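Local coordinates for pseudoazurin (Blue copper protein) (Sinorhizobium meliloti, PDB 3TU6), which binds a single copper ion and, as a cupredoxin of the blue copper family, probably carries electrons in the periplasm, at residues G41-L46 with C80-G85; E7-A12 with A19-V24. All coordinates share one frame; numbering follows the deposited sequence. Where two conformers were deposited one is given.

In the fold
Read from the N terminus, contact 2 comes first: strand 3-9 runs out, the chain turns a corner at Asn-10, and residues 19-24 return beside it, closing a short hairpin loop. Contact 1 opens only later, when residues 41-46 meet residues 80-85 and close a much wider loop. The two therefore stand in series, neither enclosing nor crossing the other. Contact 2 pairs two central strands of the sheet; contact 1 brings together three of the four copper ligands. They meet directly where His-42 NE2 reaches Asn-10 OD1 in a probable hydrogen bond, and where Phe-20 and Met-8 pack against the backbone of Asn-43. The pair illustrates the cupredoxin principle of loop ligands carried on a β-barrel.

Contact 1: G41-L46 with C80-G85. With CU (copper (II) ion), chain B.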
loop_
_atom_site.group_PDB
_atom_site.type_symbol
_atom_site.label_atom_id
_atom_site.label_comp_id
_atom_site.label_asym_id
_atom_site.label_seq_id
_atom_site.Cartn_x
_atom_site.Cartn_y
_atom_site.Cartn_z
ATOM N N GLY A 41 -14.538 7.950 -2.848
ATOM C CA GLY A 41 -14.891 6.581 -3.219
ATOM C C GLY A 41 -13.810 5.544 -2.964
ATOM O O GLY A 41 -13.975 4.382 -3.337
ATOM N N HIS A 42 -12.710 5.948 -2.328
ATOM C CA HIS A 42 -11.604 5.032 -2.031
ATOM C C HIS A 42 -11.466 4.771 -0.537
ATOM O O HIS A 42 -11.952 5.540 0.293
ATOM C CB HIS A 42 -10.278 5.591 -2.554
ATOM C CG HIS A 42 -10.315 6.001 -3.992
ATOM N ND1 HIS A 42 -10.288 5.091 -5.027
ATOM C CD2 HIS A 42 -10.367 7.224 -4.568
ATOM C CE1 HIS A 42 -10.328 5.738 -6.178
ATOM N NE2 HIS A 42 -10.375 7.033 -5.927
ATOM N N ASN A 43 -10.794 3.671 -0.212
ATOM C CA ASN A 43 -10.392 3.375 1.155
ATOM C C ASN A 43 -8.995 2.762 1.163
ATOM O O ASN A 43 -8.425 2.496 0.104
ATOM C CB ASN A 43 -11.400 2.439 1.836
ATOM C CG ASN A 43 -11.186 0.972 1.484
ATOM O OD1 ASN A 43 -11.087 0.602 0.312
ATOM N ND2 ASN A 43 -11.127 0.127 2.506
ATOM N N SER A 44 -8.453 2.548 2.358
ATOM C CA SER A 44 -7.182 1.849 2.522
ATOM C C SER A 44 -7.325 0.774 3.591
ATOM O O SER A 44 -7.713 1.068 4.723
ATOM C CB SER A 44 -6.075 2.828 2.913
ATOM O OG SER A 44 -4.836 2.152 3.053
ATOM N N ALA A 45 -7.019 -0.467 3.220
ATOM C CA ALA A 45 -7.068 -1.597 4.144
ATOM C C ALA A 45 -5.908 -2.549 3.863
ATOM O O ALA A 45 -5.574 -2.801 2.707
ATOM C CB ALA A 45 -8.396 -2.330 4.013
ATOM N N LEU A 46 -5.304 -3.073 4.927
ATOM C CA LEU A 46 -4.202 -4.022 4.800
ATOM C C LEU A 46 -4.718 -5.324 4.196
ATOM O O LEU A 46 -5.762 -5.832 4.607
ATOM C CB LEU A 46 -3.570 -4.294 6.172
ATOM C CG LEU A 46 -2.320 -5.179 6.215
ATOM C CD1 LEU A 46 -1.132 -4.476 5.571
ATOM C CD2 LEU A 46 -1.995 -5.570 7.650
ATOM N N CYS A 80 -7.388 -0.921 -2.001
ATOM C CA CYS A 80 -8.686 -0.259 -1.995
ATOM C C CYS A 80 -9.727 -1.309 -2.366
ATOM O O CYS A 80 -9.687 -1.856 -3.466
ATOM C CB CYS A 80 -8.718 0.886 -3.009
ATOM S SG CYS A 80 -10.345 1.639 -3.221
ATOM N N ALA A 81 -10.654 -1.589 -1.453
ATOM C CA ALA A 81 -11.634 -2.663 -1.653
ATOM C C ALA A 81 -12.486 -2.476 -2.916
ATOM O O ALA A 81 -12.632 -3.415 -3.700
ATOM C CB ALA A 81 -12.525 -2.816 -0.418
ATOM N N PRO A 82 -13.052 -1.271 -3.117
ATOM C CA PRO A 82 -13.806 -1.015 -4.347
ATOM C C PRO A 82 -13.035 -1.231 -5.656
ATOM O O PRO A 82 -13.616 -1.708 -6.631
ATOM C CB PRO A 82 -14.205 0.457 -4.207
ATOM C CG PRO A 82 -14.303 0.675 -2.751
ATOM C CD PRO A 82 -13.262 -0.203 -2.119
ATOM N N HIS A 83 -11.747 -0.891 -5.677
ATOM C CA HIS A 83 -10.977 -0.868 -6.923
ATOM C C HIS A 83 -9.776 -1.823 -6.958
ATOM O O HIS A 83 -8.939 -1.720 -7.855
ATOM C CB HIS A 83 -10.513 0.562 -7.216
ATOM C CG HIS A 83 -11.618 1.572 -7.173
ATOM N ND1 HIS A 83 -11.673 2.574 -6.227
ATOM C CD2 HIS A 83 -12.716 1.727 -7.949
ATOM C CE1 HIS A 83 -12.753 3.308 -6.430
ATOM N NE2 HIS A 83 -13.403 2.815 -7.468
ATOM N N VAL A 84 -9.691 -2.756 -6.009
ATOM C CA VAL A 84 -8.565 -3.698 -5.980
ATOM C C VAL A 84 -8.498 -4.523 -7.267
ATOM O O VAL A 84 -7.415 -4.724 -7.818
ATOM C CB VAL A 84 -8.594 -4.643 -4.749
ATOM C CG1 VAL A 84 -9.874 -5.469 -4.708
ATOM C CG2 VAL A 84 -7.363 -5.548 -4.751
ATOM N N GLY A 85 -9.653 -4.968 -7.756
ATOM C CA GLY A 85 -9.730 -5.723 -9.005
ATOM C C GLY A 85 -9.279 -4.929 -10.220
ATOM O O GLY A 85 -8.844 -5.507 -11.215
HETATM CU CU CU B . -10.159 3.094 -4.911
#
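Asn-43 points its OD1 at the start of the 80-85 loop, and Ala-81 N donates to Asn-43 OD1 at 2.8 Å, within the plane of the amide. A chi1 of 82° sets Asn-43 CG between its own backbone N and carbonyl carbon, directing OD1 to Ala-81, while Asn-43 ND2 bonds to Gly-60 O. From the same residue, Asn-43 N makes a long, weak but nearly straight bond (166°) to Cys-80 SG at 3.7 Å, the kind of N-H to thiolate contact familiar in blue copper sites. The copper ion binds Cys-80 SG at 2.2 Å, with His-42 ND1 at 2.0 Å and His-83 ND1 at 2.1 Å from the metal; Met-88, from outside both segments, is the fourth ligand. The two imidazoles meet rim to rim, planes at 57°, because both direct ND1 at the metal; Pro-82 CB lies over one face of the His-83 ring. With an alanine in place of Asn-43, Ala-81 N would probably lose its acceptor and Gly-60 O its amide donor, removing this side-chain bridge. His-42 NE2 is held by Asn-10. The site thus sits where the chain enters strand 45-46 and where the loop linking strands 74-79 and 89-94 begins.

Contact 2: E7-A12 with A19-V24; sequences EMLNKA and AFEPAV
Met-8 and Phe-20, a non-hydrogen-bonded antiparallel pair, send their side chains the same way, side by side. Met-8 CG rests 3.6 Å from Phe-20 CE1, and a bend at chi3 (-71°) turns the methionine methyl aside while its sulfur stays at the ring edge, a Met-aromatic contact. This buried face leads toward the copper site: Phe-20 also touches Met-88 and stacks edge-to-face with Tyr-78. The backbones are joined by two hydrogen-bonded pairs. Glu-7 N and Glu-21 O lie 2.8 Å apart, with the reverse bond Glu-21 N to Glu-7 O at 2.9 Å; Leu-9 and Ala-19 repeat the pattern with Ala-19 N to Leu-9 O at 2.9 Å. On the opposite face the buried Leu-9, Ala-12 and Ala-19 form the packed part, Ala-12 CB meeting Ala-19 CB at 3.9 Å. Beside them, Glu-7 and Glu-21 are partly exposed and extend their chains. Their carboxylates are not in contact; Glu-21 OE1 accepts a weak bond from Ala-13 N, and Glu-7 has a long, weak ion pair with Lys-38. In the mixed sheet this hairpin is central: strand 3-9 is bordered beyond by strand 32-36, strand 19-27 by strand 89-94, and Val-24 reaches helix 112-125.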
loop_
_atom_site.group_PDB
_atom_site.type_symbol
_atom_site.label_atom_id
_atom_site.label_comp_id
_atom_site.label_asym_id
_atom_site.label_seq_id
_atom_site.Cartn_x
_atom_site.Cartn_y
_atom_site.Cartn_z
ATOM N N GLU A 7 -1.887 9.738 -1.358
ATOM C CA GLU A 7 -3.158 10.211 -1.895
ATOM C C GLU A 7 -3.914 9.077 -2.577
ATOM O O GLU A 7 -3.324 8.276 -3.304
ATOM C CB GLU A 7 -2.931 11.358 -2.879
ATOM C CG GLU A 7 -2.336 12.602 -2.236
ATOM C CD GLU A 7 -2.278 13.786 -3.182
ATOM O OE1 GLU A 7 -2.406 14.931 -2.703
ATOM O OE2 GLU A 7 -2.106 13.575 -4.401
ATOM N N MET A 8 -5.220 9.014 -2.329
ATOM C CA MET A 8 -6.099 8.042 -2.977
ATOM C C MET A 8 -6.796 8.759 -4.130
ATOM O O MET A 8 -7.594 9.672 -3.906
ATOM C CB MET A 8 -7.111 7.484 -1.969
ATOM C CG MET A 8 -6.471 7.005 -0.666
ATOM S SD MET A 8 -7.585 6.119 0.447
ATOM C CE MET A 8 -8.635 7.463 1.015
ATOM N N LEU A 9 -6.479 8.352 -5.359
ATOM C CA LEU A 9 -6.833 9.123 -6.554
ATOM C C LEU A 9 -7.522 8.295 -7.635
ATOM O O LEU A 9 -7.270 7.093 -7.776
ATOM C CB LEU A 9 -5.570 9.743 -7.156
ATOM C CG LEU A 9 -4.851 10.803 -6.322
ATOM C CD1 LEU A 9 -3.429 10.999 -6.826
ATOM C CD2 LEU A 9 -5.624 12.110 -6.352
ATOM N N ASN A 10 -8.377 8.961 -8.407
ATOM C CA ASN A 10 -8.993 8.356 -9.585
ATOM C C ASN A 10 -8.002 8.277 -10.741
ATOM O O ASN A 10 -7.960 7.279 -11.458
ATOM C CB ASN A 10 -10.230 9.150 -10.024
ATOM C CG ASN A 10 -11.388 9.024 -9.051
ATOM O OD1 ASN A 10 -11.285 8.362 -8.018
ATOM N ND2 ASN A 10 -12.504 9.660 -9.382
ATOM N N LYS A 11 -7.215 9.338 -10.915
ATOM C CA LYS A 11 -6.213 9.413 -11.976
ATOM C C LYS A 11 -4.879 9.886 -11.400
ATOM O O LYS A 11 -4.803 10.962 -10.805
ATOM C CB LYS A 11 -6.688 10.371 -13.073
ATOM C CG LYS A 11 -5.766 10.485 -14.285
ATOM C CD LYS A 11 -5.733 9.204 -15.102
ATOM C CE LYS A 11 -4.996 9.410 -16.415
ATOM N NZ LYS A 11 -4.929 8.162 -17.223
ATOM N N ALA A 12 -3.835 9.079 -11.579
ATOM C CA ALA A 12 -2.502 9.392 -11.062
ATOM C C ALA A 12 -1.682 10.186 -12.080
ATOM O O ALA A 12 -2.119 10.406 -13.209
ATOM C CB ALA A 12 -1.771 8.112 -10.683
ATOM N N ALA A 19 -5.666 4.694 -8.293
ATOM C CA ALA A 19 -4.277 4.532 -7.870
ATOM C C ALA A 19 -3.950 5.239 -6.559
ATOM O O ALA A 19 -4.461 6.324 -6.282
ATOM C CB ALA A 19 -3.346 5.028 -8.970
ATOM N N PHE A 20 -3.091 4.607 -5.762
ATOM C CA PHE A 20 -2.468 5.262 -4.619
ATOM C C PHE A 20 -1.194 5.955 -5.102
ATOM O O PHE A 20 -0.394 5.345 -5.818
ATOM C CB PHE A 20 -2.122 4.250 -3.528
ATOM C CG PHE A 20 -3.320 3.602 -2.891
ATOM C CD1 PHE A 20 -4.081 4.286 -1.950
ATOM C CD2 PHE A 20 -3.675 2.299 -3.215
ATOM C CE1 PHE A 20 -5.183 3.682 -1.352
ATOM C CE2 PHE A 20 -4.775 1.691 -2.621
ATOM C CZ PHE A 20 -5.530 2.383 -1.692
ATOM N N GLU A 21 -1.022 7.219 -4.717
ATOM C CA GLU A 21 0.153 8.001 -5.101
ATOM C C GLU A 21 0.828 8.591 -3.862
ATOM O O GLU A 21 0.227 9.404 -3.155
ATOM C CB GLU A 21 -0.238 9.120 -6.068
ATOM C CG GLU A 21 0.951 9.899 -6.620
ATOM C CD GLU A 21 0.559 10.872 -7.713
ATOM O OE1 GLU A 21 -0.492 10.661 -8.354
ATOM O OE2 GLU A 21 1.306 11.848 -7.933
ATOM N N PRO A 22 2.085 8.187 -3.586
ATOM C CA PRO A 22 2.935 7.225 -4.296
ATOM C C PRO A 22 2.504 5.777 -4.058
ATOM O O PRO A 22 1.907 5.468 -3.027
ATOM C CB PRO A 22 4.320 7.480 -3.701
ATOM C CG PRO A 22 4.050 7.973 -2.349
ATOM C CD PRO A 22 2.798 8.784 -2.443
ATOM N N ALA A 23 2.802 4.906 -5.017
ATOM C CA ALA A 23 2.473 3.487 -4.904
ATOM C C ALA A 23 3.343 2.787 -3.858
ATOM O O ALA A 23 2.909 1.813 -3.241
ATOM C CB ALA A 23 2.627 2.803 -6.256
ATOM N N VAL A 24 4.565 3.285 -3.672
ATOM C CA VAL A 24 5.529 2.686 -2.751
ATOM C C VAL A 24 6.134 3.745 -1.828
ATOM O O VAL A 24 6.942 4.565 -2.267
ATOM C CB VAL A 24 6.668 1.980 -3.521
ATOM C CG1 VAL A 24 7.677 1.370 -2.556
ATOM C CG2 VAL A 24 6.099 0.915 -4.444
#